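Local structure of glutathione S-transferase 1 (Ascaris suum, 4Q5F) at residues E49-P52 with A53-P56; D22-G25 with L26-A30; D109-A112 with E113-P116. The protein catalyses the conjugation of reduced glutathione to a wide range of hydrophobic electrophiles and can also act as a glutathione peroxidase. One frame throughout, in Å; residues are numbered along the deposited sequence.

The three contacts are local, and each meets a bound glutathione. Contact 1, on helix 51-54 at the surface, and contact 2, where strand 16-21 gives way to helix 27-37, belong to the thioredoxin-like N-terminal domain and serve the same glutathione, one through polar groups and the other through a leucine. Contact 3, at the end of helix 94-114 in the helical C-terminal domain, combines a buried apolar side (F110, M111, L114) with an aspartate that bonds the amino nitrogen of the second subunit's glutathione. Contacts 2 and 3 are partly buried and touch where L26 packs on R115, joining the two domains; contact 1 stands apart, its nearest atoms about 8 Å from contact 2.

Contact 1. Residues E49-P52 with A53-P56; sequences EDWP and ALKP. With GSH (glutathione), chain E.
K55 lies across one face of the W51 indole, with its CB 3.8 Å from the centroid of the six-membered ring and only 14° off the ring normal. This is a CH-pi contact, in which the slightly positive methylene hydrogens meet the pi cloud. The chain then runs on obliquely above the ring, where K55 CG comes to 3.7 Å from W51 CZ2. Both side chains leave the backbone with CG anti to N (chi1 176° for W51, -180° for K55), and the lysine stays extended until it bends at chi4, which turns the amine toward the ligand. L54 meets the six-membered ring at an oblique position, its side chain crossing that of W51 at about a right angle, with L54 CG 4.1 Å from W51 CZ3.

W51 and L54 belong to the short helix 51-54 of the thioredoxin-like domain, and K55 follows directly; W51 and K55 both line the glutathione pocket. The turn that pairs them is closed by a backbone bond from K55 N to W51 O of 2.9 Å.

One oxygen of the glycyl carboxylate of glutathione, O32, takes a bond from each residue. W51 NE1 donates to O32 from the ring edge, in the indole plane, at 3.2 Å, while K55 NZ lies 2.8 Å from the same O32. A tryptophan suits this place because it offers both a broad face for the lysine and a directional N-H at its edge; a lysine supplies a long apolar stem and a charge to balance the carboxylate. K55 NZ also bonds G61 O, and F21 meets the indole edge-to-face.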
# COMPACT_ATOMS: atom_id res chain seq x y z
N GLU B 49 -21.20 -17.55 7.76
CA GLU B 49 -21.35 -18.45 8.90
C GLU B 49 -20.02 -18.77 9.59
O GLU B 49 -19.96 -18.88 10.82
CB GLU B 49 -21.99 -19.75 8.40
CG GLU B 49 -22.31 -20.77 9.47
CD GLU B 49 -22.82 -22.07 8.89
OE1 GLU B 49 -22.16 -22.60 7.97
OE2 GLU B 49 -23.87 -22.56 9.35
N ASP B 50 -18.96 -18.91 8.80
CA ASP B 50 -17.68 -19.39 9.32
C ASP B 50 -16.70 -18.26 9.65
O ASP B 50 -15.62 -18.51 10.18
CB ASP B 50 -17.02 -20.34 8.31
CG ASP B 50 -17.79 -21.63 8.15
OD1 ASP B 50 -18.36 -22.13 9.14
OD2 ASP B 50 -17.83 -22.16 7.01
N TRP B 51 -17.07 -17.02 9.32
CA TRP B 51 -16.17 -15.89 9.53
C TRP B 51 -15.89 -15.58 11.01
O TRP B 51 -14.75 -15.30 11.38
CB TRP B 51 -16.67 -14.64 8.81
CG TRP B 51 -15.82 -13.43 9.07
CD1 TRP B 51 -16.25 -12.19 9.45
CD2 TRP B 51 -14.39 -13.35 8.99
NE1 TRP B 51 -15.18 -11.35 9.60
CE2 TRP B 51 -14.02 -12.04 9.32
CE3 TRP B 51 -13.39 -14.27 8.66
CZ2 TRP B 51 -12.70 -11.61 9.33
CZ3 TRP B 51 -12.07 -13.85 8.67
CH2 TRP B 51 -11.74 -12.53 9.01
N PRO B 52 -16.93 -15.62 11.86
CA PRO B 52 -16.71 -15.32 13.29
C PRO B 52 -15.68 -16.23 13.97
O PRO B 52 -14.94 -15.76 14.83
CB PRO B 52 -18.10 -15.54 13.90
CG PRO B 52 -19.04 -15.25 12.80
CD PRO B 52 -18.37 -15.76 11.56
N ALA B 53 -15.64 -17.50 13.58
CA ALA B 53 -14.70 -18.44 14.19
C ALA B 53 -13.28 -18.21 13.67
O ALA B 53 -12.31 -18.31 14.42
CB ALA B 53 -15.13 -19.87 13.90
N LEU B 54 -13.17 -17.90 12.39
CA LEU B 54 -11.88 -17.73 11.75
C LEU B 54 -11.21 -16.41 12.13
O LEU B 54 -10.00 -16.36 12.34
CB LEU B 54 -12.03 -17.81 10.23
CG LEU B 54 -10.75 -17.62 9.40
CD1 LEU B 54 -9.69 -18.63 9.80
CD2 LEU B 54 -11.06 -17.72 7.92
N LYS B 55 -12.02 -15.35 12.21
CA LYS B 55 -11.52 -13.99 12.42
C LYS B 55 -10.42 -13.86 13.48
O LYS B 55 -9.36 -13.30 13.21
CB LYS B 55 -12.69 -13.05 12.75
CG LYS B 55 -12.29 -11.60 12.99
CD LYS B 55 -13.52 -10.71 13.09
CE LYS B 55 -13.16 -9.28 13.47
NZ LYS B 55 -12.46 -8.55 12.38
N PRO B 56 -10.67 -14.37 14.70
CA PRO B 56 -9.64 -14.23 15.74
C PRO B 56 -8.37 -15.04 15.47
O PRO B 56 -7.33 -14.76 16.08
CB PRO B 56 -10.34 -14.73 17.00
CG PRO B 56 -11.42 -15.62 16.51
CD PRO B 56 -11.88 -15.03 15.22
N1 GSH E . -5.68 -3.76 4.06
CA1 GSH E . -6.34 -5.01 3.97
C1 GSH E . -5.94 -5.70 2.68
O11 GSH E . -5.92 -6.96 2.61
O12 GSH E . -5.61 -5.01 1.68
CB1 GSH E . -7.84 -4.80 3.98
CG1 GSH E . -8.57 -6.14 4.11
CD1 GSH E . -10.06 -5.95 4.42
OE1 GSH E . -10.48 -4.85 4.70
N2 GSH E . -10.94 -7.10 4.39
CA2 GSH E . -12.34 -6.98 4.68
C2 GSH E . -12.67 -7.89 5.86
O2 GSH E . -11.94 -8.83 6.13
CB2 GSH E . -13.15 -7.43 3.50
SG2 GSH E . -12.77 -6.44 2.09
N3 GSH E . -13.88 -7.66 6.62
CA3 GSH E . -14.22 -8.51 7.73
C3 GSH E . -13.69 -7.90 9.03
O31 GSH E . -12.89 -6.93 8.99
O32 GSH E . -14.07 -8.37 10.14

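Contact 2. Residues D22-G25 with L26-A30; sequences DIRG and LGEGA. With GSH (glutathione), chain E.
R24 and E28 touch through their aliphatic parts, CB to CB at 3.6 Å, four residues apart, where the loop enters helix 27-37. Their side chains slant past each other, and E28 OE1 lies 3.7 Å from R24 CG, against the arginine's stem. The charged ends do not meet: R24 NE and E28 OE1 are 5.5 Å apart and the two planar groups are turned by 61°. A bend at chi2 (63°) folds the glutamate back beside R24. E28 N also bonds R24 O at 2.8 Å, which sets the two residues side by side.

L26 faces the other way, with CD1 3.5 Å from CG1 of glutathione, so that a branched apolar side chain meets the aliphatic part of the ligand's gamma-glutamyl arm. Its backbone N is bonded to Y20 OH. G25 adopts a positive phi, which favours glycine, as the chain turns into helix 27-37 after the first strand of the thioredoxin-like domain. A water lies 2.6 Å from G25 O and weakly accepts from G29 N, linking the turn to the helix.

Farther out, the polar ends find separate partners. The guanidinium of R24 bonds T216 O and S178 OG, while the E28 carboxylate bonds W209 NE1 and forms salt bridges with R31 and R213. Arginine and glutamate thus tie this turn to the C-terminal domain and the tail of the chain. R24, whose charged end bonds T216 and S178, touches E28 through its apolar stem. The two arginines paired with the buried E28 carboxylate would probably favour its ionised form.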
# COMPACT_ATOMS: atom_id res chain seq x y z
N ASP B 22 -17.26 -14.62 -0.50
CA ASP B 22 -17.85 -15.02 -1.78
C ASP B 22 -17.61 -13.98 -2.87
O ASP B 22 -17.40 -14.31 -4.03
CB ASP B 22 -19.35 -15.25 -1.62
CG ASP B 22 -19.67 -16.44 -0.74
OD1 ASP B 22 -18.93 -17.45 -0.81
OD2 ASP B 22 -20.66 -16.37 0.02
N ILE B 23 -17.65 -12.71 -2.46
CA ILE B 23 -17.51 -11.59 -3.39
C ILE B 23 -16.14 -11.56 -4.06
O ILE B 23 -15.22 -12.26 -3.66
CB ILE B 23 -17.72 -10.26 -2.66
CG1 ILE B 23 -16.88 -10.22 -1.37
CG2 ILE B 23 -19.19 -10.06 -2.32
CD1 ILE B 23 -16.58 -8.83 -0.87
N ARG B 24 -16.03 -10.73 -5.10
CA ARG B 24 -14.76 -10.52 -5.78
C ARG B 24 -13.85 -9.68 -4.89
O ARG B 24 -12.85 -10.18 -4.36
CB ARG B 24 -15.00 -9.84 -7.13
CG ARG B 24 -15.92 -10.65 -8.04
CD ARG B 24 -16.00 -10.09 -9.45
NE ARG B 24 -16.38 -8.68 -9.48
CZ ARG B 24 -17.60 -8.22 -9.23
NH1 ARG B 24 -18.58 -9.06 -8.92
NH2 ARG B 24 -17.85 -6.92 -9.29
N GLY B 25 -14.20 -8.40 -4.72
CA GLY B 25 -13.51 -7.52 -3.80
C GLY B 25 -12.00 -7.55 -3.88
O GLY B 25 -11.42 -7.51 -4.96
N LEU B 26 -11.35 -7.63 -2.72
CA LEU B 26 -9.90 -7.66 -2.64
C LEU B 26 -9.35 -9.03 -3.03
O LEU B 26 -8.22 -9.14 -3.51
CB LEU B 26 -9.43 -7.32 -1.22
CG LEU B 26 -9.72 -5.91 -0.71
CD1 LEU B 26 -9.33 -5.80 0.75
CD2 LEU B 26 -9.00 -4.86 -1.54
N GLY B 27 -10.15 -10.07 -2.81
CA GLY B 27 -9.71 -11.43 -3.08
C GLY B 27 -9.53 -11.70 -4.56
O GLY B 27 -8.66 -12.48 -4.96
N GLU B 28 -10.36 -11.06 -5.38
CA GLU B 28 -10.38 -11.31 -6.82
C GLU B 28 -9.02 -11.06 -7.47
O GLU B 28 -8.67 -11.70 -8.46
CB GLU B 28 -11.43 -10.43 -7.49
CG GLU B 28 -11.71 -10.78 -8.95
CD GLU B 28 -12.27 -12.18 -9.13
OE1 GLU B 28 -12.87 -12.71 -8.16
OE2 GLU B 28 -12.11 -12.75 -10.22
N GLY B 29 -8.28 -10.10 -6.93
CA GLY B 29 -6.97 -9.78 -7.44
C GLY B 29 -6.08 -11.00 -7.49
O GLY B 29 -5.47 -11.30 -8.51
N ALA B 30 -6.01 -11.72 -6.37
CA ALA B 30 -5.22 -12.95 -6.29
C ALA B 30 -5.73 -14.00 -7.27
O ALA B 30 -4.94 -14.63 -7.98
CB ALA B 30 -5.26 -13.50 -4.87
N1 GSH E . -5.68 -3.76 4.06
CA1 GSH E . -6.34 -5.01 3.97
C1 GSH E . -5.94 -5.70 2.68
O11 GSH E . -5.92 -6.96 2.61
O12 GSH E . -5.61 -5.01 1.68
CB1 GSH E . -7.84 -4.80 3.98
CG1 GSH E . -8.57 -6.14 4.11
CD1 GSH E . -10.06 -5.95 4.42
OE1 GSH E . -10.48 -4.85 4.70
N2 GSH E . -10.94 -7.10 4.39
CA2 GSH E . -12.34 -6.98 4.68
C2 GSH E . -12.67 -7.89 5.86
O2 GSH E . -11.94 -8.83 6.13
CB2 GSH E . -13.15 -7.43 3.50
SG2 GSH E . -12.77 -6.44 2.09
N3 GSH E . -13.88 -7.66 6.62
CA3 GSH E . -14.22 -8.51 7.73
C3 GSH E . -13.69 -7.90 9.03
O31 GSH E . -12.89 -6.93 8.99
O32 GSH E . -14.07 -8.37 10.14
O HOH W 1 -9.13 -7.51 -6.26

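Contact 3. Residues D109-A112 with E113-P116; sequences DFMA and ELRP. With GSH (glutathione), chain C.
F110 and L114 form the close-packed side of this helical turn: L114 CD1 lies over a face of the phenyl ring, 4.1 Å from its centroid and 27° off the normal, in a CH-pi contact. L114 CD1 also meets M111 CE at 3.7 Å. Bends at chi2 and chi3 bring the methionine's end back to it. A flat ring, a branched leucine and a flexible methionine suit this buried interface between helices, where W179 of helix 167-182 touches M111 and L114, and A140 and L145 of helix 129-155 touch F110.

M111 also borders the more open side. M111 CG sits over one face of the R115 guanidinium, 3.3 Å from R115 NH2, while the arginine chain runs extended from CG to NE beside the methionine. A 2.9 Å bond from R115 N to M111 O holds the turn, and beyond it the exposed P116 packs CD against A112 O as helix 94-114 passes into a 3-10 turn.

D109, at the other end, points away from this packing, and its carboxylate reaches a ligand of the second subunit. D109 OD2 accepts a 2.5 Å hydrogen bond from N1 of the glutathione held by the second subunit, and a weak one from Q75 of that subunit. An aspartate here offers a negative charge to the ligand's amino group, which is probably protonated, so each glutathione site draws part of its electrostatic complement from the neighbouring chain.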
# COMPACT_ATOMS: atom_id res chain seq x y z
N ASP B 109 -4.39 4.77 -3.77
CA ASP B 109 -4.78 6.10 -3.29
C ASP B 109 -6.15 6.48 -3.85
O ASP B 109 -7.00 7.00 -3.14
CB ASP B 109 -3.76 7.16 -3.70
CG ASP B 109 -2.48 7.10 -2.87
OD1 ASP B 109 -2.48 6.43 -1.82
OD2 ASP B 109 -1.49 7.74 -3.28
N PHE B 110 -6.33 6.21 -5.14
CA PHE B 110 -7.60 6.47 -5.81
C PHE B 110 -8.73 5.69 -5.13
O PHE B 110 -9.78 6.25 -4.81
CB PHE B 110 -7.50 6.06 -7.28
CG PHE B 110 -8.74 6.34 -8.09
CD1 PHE B 110 -9.62 7.34 -7.73
CD2 PHE B 110 -9.03 5.58 -9.21
CE1 PHE B 110 -10.76 7.59 -8.47
CE2 PHE B 110 -10.16 5.82 -9.96
CZ PHE B 110 -11.03 6.83 -9.59
N MET B 111 -8.50 4.40 -4.91
CA MET B 111 -9.48 3.53 -4.26
C MET B 111 -9.80 4.01 -2.85
O MET B 111 -10.92 3.84 -2.37
CB MET B 111 -8.96 2.09 -4.20
CG MET B 111 -8.95 1.36 -5.54
SD MET B 111 -10.61 1.10 -6.21
CE MET B 111 -10.71 2.44 -7.39
N ALA B 112 -8.81 4.60 -2.18
CA ALA B 112 -8.99 5.07 -0.81
C ALA B 112 -10.04 6.19 -0.74
O ALA B 112 -10.62 6.44 0.31
CB ALA B 112 -7.67 5.56 -0.24
N GLU B 113 -10.29 6.84 -1.87
CA GLU B 113 -11.29 7.90 -1.95
C GLU B 113 -12.67 7.28 -2.14
O GLU B 113 -13.64 7.69 -1.50
CB GLU B 113 -11.00 8.84 -3.12
CG GLU B 113 -9.54 9.28 -3.27
CD GLU B 113 -9.28 10.67 -2.71
OE1 GLU B 113 -9.93 11.04 -1.71
OE2 GLU B 113 -8.43 11.39 -3.29
N LEU B 114 -12.75 6.29 -3.02
CA LEU B 114 -14.02 5.73 -3.46
C LEU B 114 -14.63 4.73 -2.48
O LEU B 114 -15.80 4.82 -2.13
CB LEU B 114 -13.85 5.04 -4.81
CG LEU B 114 -13.46 5.91 -6.01
CD1 LEU B 114 -13.32 5.04 -7.24
CD2 LEU B 114 -14.48 7.01 -6.24
N ARG B 115 -13.82 3.76 -2.05
CA ARG B 115 -14.32 2.62 -1.29
C ARG B 115 -15.13 2.97 -0.04
O ARG B 115 -16.15 2.33 0.23
CB ARG B 115 -13.17 1.67 -0.94
CG ARG B 115 -12.79 0.74 -2.09
CD ARG B 115 -11.46 0.03 -1.89
NE ARG B 115 -11.00 -0.59 -3.13
CZ ARG B 115 -9.82 -1.17 -3.30
NH1 ARG B 115 -8.95 -1.22 -2.30
NH2 ARG B 115 -9.50 -1.70 -4.48
N PRO B 116 -14.71 3.99 0.72
CA PRO B 116 -15.48 4.38 1.91
C PRO B 116 -16.91 4.84 1.58
O PRO B 116 -17.74 4.91 2.49
CB PRO B 116 -14.68 5.56 2.48
CG PRO B 116 -13.30 5.36 1.99
CD PRO B 116 -13.44 4.73 0.63
N1 GSH C . 0.59 7.87 -1.82
CA1 GSH C . 1.64 8.82 -1.87
C1 GSH C . 2.91 8.20 -1.32
O11 GSH C . 4.03 8.57 -1.75
O12 GSH C . 2.84 7.31 -0.44
CB1 GSH C . 1.25 10.04 -1.05
CG1 GSH C . 2.25 11.18 -1.30
CD1 GSH C . 1.72 12.49 -0.71
OE1 GSH C . 0.62 12.54 -0.21
N2 GSH C . 2.56 13.67 -0.75
CA2 GSH C . 2.12 14.92 -0.23
C2 GSH C . 2.29 15.97 -1.32
O2 GSH C . 3.02 15.73 -2.27
CB2 GSH C . 2.94 15.31 0.97
SG2 GSH C . 2.86 14.05 2.20
N3 GSH C . 1.61 17.24 -1.23
CA3 GSH C . 1.78 18.22 -2.28
C3 GSH C . 0.79 17.96 -3.41
O31 GSH C . 0.16 16.87 -3.46
O32 GSH C . 0.59 18.84 -4.28